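Local coordinates for uncharacterized protein (Capnocytophaga ochracea, PDB 4W9R) that is of unknown function but belongs to the putative esterase family of the alpha/beta-hydrolase clan, at residues Ala121-Gly126 with Ser146-Ala151. Sequence-based numbering, arbitrary orientation.
Sequences ASEEAG and SLNPVA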
loop_
_atom_site.group_PDB
_atom_site.type_symbol
_atom_site.label_atom_id
_atom_site.label_comp_id
_atom_site.label_asym_id
_atom_site.label_seq_id
_atom_site.Cartn_x
_atom_site.Cartn_y
_atom_site.Cartn_z
ATOM N N ALA B 121 -8.678 10.511 4.703
ATOM C CA ALA B 121 -8.197 10.984 5.993
ATOM C C ALA B 121 -8.119 9.854 7.011
ATOM O O ALA B 121 -8.747 8.808 6.842
ATOM C CB ALA B 121 -9.091 12.100 6.509
ATOM N N SER B 122 -7.342 10.070 8.068
ATOM C CA SER B 122 -7.193 9.075 9.121
ATOM C C SER B 122 -7.328 9.696 10.511
ATOM O O SER B 122 -7.199 10.911 10.671
ATOM C CB SER B 122 -5.845 8.358 8.996
ATOM O OG SER B 122 -4.766 9.242 9.240
ATOM N N GLU B 123 -7.591 8.846 11.503
ATOM C CA GLU B 123 -7.748 9.270 12.897
ATOM C C GLU B 123 -8.842 10.326 13.057
ATOM O O GLU B 123 -9.959 10.144 12.575
ATOM C CB GLU B 123 -6.420 9.786 13.458
ATOM C CG GLU B 123 -5.400 8.690 13.762
ATOM C CD GLU B 123 -4.735 8.130 12.517
ATOM O OE1 GLU B 123 -4.149 8.920 11.747
ATOM O OE2 GLU B 123 -4.796 6.898 12.312
ATOM N N GLU B 124 -8.521 11.425 13.734
ATOM C CA GLU B 124 -9.500 12.481 13.979
ATOM C C GLU B 124 -10.018 13.077 12.673
ATOM O O GLU B 124 -11.220 13.283 12.511
ATOM C CB GLU B 124 -8.903 13.584 14.857
ATOM C CG GLU B 124 -8.655 13.179 16.305
ATOM C CD GLU B 124 -7.361 12.406 16.486
ATOM O OE1 GLU B 124 -6.575 12.321 15.517
ATOM O OE2 GLU B 124 -7.129 11.887 17.598
ATOM N N ALA B 125 -9.105 13.350 11.747
ATOM C CA ALA B 125 -9.481 13.870 10.437
ATOM C C ALA B 125 -10.332 12.855 9.677
ATOM O O ALA B 125 -11.209 13.228 8.896
ATOM C CB ALA B 125 -8.244 14.236 9.634
ATOM N N GLY B 126 -10.066 11.574 9.911
ATOM C CA GLY B 126 -10.832 10.506 9.295
ATOM C C GLY B 126 -12.296 10.550 9.689
ATOM O O GLY B 126 -13.175 10.259 8.879
ATOM N N SER B 146 -12.450 6.862 5.169
ATOM C CA SER B 146 -12.141 7.103 6.572
ATOM C C SER B 146 -11.317 5.951 7.137
ATOM O O SER B 146 -11.821 4.843 7.314
ATOM C CB SER B 146 -13.433 7.287 7.372
ATOM O OG SER B 146 -13.162 7.552 8.736
ATOM N N LEU B 147 -10.049 6.222 7.428
ATOM C CA LEU B 147 -9.128 5.179 7.866
ATOM C C LEU B 147 -8.801 5.302 9.346
ATOM O O LEU B 147 -8.220 6.293 9.772
ATOM C CB LEU B 147 -7.843 5.236 7.044
ATOM C CG LEU B 147 -8.029 5.139 5.532
ATOM C CD1 LEU B 147 -6.710 5.396 4.830
ATOM C CD2 LEU B 147 -8.592 3.779 5.150
ATOM N N ASN B 148 -9.166 4.283 10.119
ATOM C CA ASN B 148 -8.976 4.297 11.566
ATOM C C ASN B 148 -9.497 5.583 12.209
ATOM O O ASN B 148 -8.738 6.319 12.835
ATOM C CB ASN B 148 -7.495 4.108 11.909
ATOM C CG ASN B 148 -7.252 3.985 13.403
ATOM O OD1 ASN B 148 -7.952 3.250 14.098
ATOM N ND2 ASN B 148 -6.276 4.731 13.906
ATOM N N PRO B 149 -10.794 5.872 12.045
ATOM C CA PRO B 149 -11.280 7.133 12.607
ATOM C C PRO B 149 -11.382 7.084 14.124
ATOM O O PRO B 149 -11.616 6.013 14.683
ATOM C CB PRO B 149 -12.664 7.279 11.979
ATOM C CG PRO B 149 -13.120 5.873 11.794
ATOM C CD PRO B 149 -11.883 5.085 11.436
ATOM N N VAL B 150 -11.197 8.225 14.778
ATOM C CA VAL B 150 -11.557 8.337 16.181
ATOM C C VAL B 150 -12.964 8.903 16.204
ATOM O O VAL B 150 -13.164 10.084 15.921
ATOM C CB VAL B 150 -10.596 9.258 16.952
ATOM C CG1 VAL B 150 -10.971 9.307 18.425
ATOM C CG2 VAL B 150 -9.155 8.801 16.768
ATOM N N ALA B 151 -13.939 8.075 16.563
ATOM C CA ALA B 151 -15.323 8.454 16.311
ATOM C C ALA B 151 -16.108 8.878 17.544
ATOM O O ALA B 151 -15.630 8.795 18.676
ATOM C CB ALA B 151 -16.043 7.303 15.621
#
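Asn148 ND2 donates to Glu123 OE2 at 3.1 Å, an almost straight bond that uses the anti lone pair of the carboxylate and lies close to the amide plane. The two flat groups are nonetheless turned 56° apart. A bend at chi2 (76°) brings the carboxylate of Glu123 back toward Asn148, although its CB points away. Ser122 OG reaches OE1 of Glu123 from above the carboxylate plane (2.6 Å), and Lys221 forms a salt bridge with OE2; Asn148 OD1 is hydrogen-bonded to Asn182 ND2. An alanine in place of Glu123 would probably leave Lys221 without this counter-charge and the amide of Asn148 freer to turn. In the backbone, Leu147 N to Ala121 O (3.0 Å) and Glu123 N to Leu147 O (3.1 Å) join the ends of parallel strands; beyond this regular ladder, Val150 N donates to Glu123 O (3.2 Å) from above the carbonyl plane. Ser146 OG grips Gly126 O (2.7 Å), also from above its carbonyl plane. Farther out, Val150 CG2 packs against Glu124 OE2 at 3.8 Å. The sharp strand-to-helix turn and positive phi (57°) of Glu123 are consistent with a nucleophile elbow of the alpha/beta-hydrolase type, in which this hydrogen-bonded glutamate probably occupies the nucleophile's position.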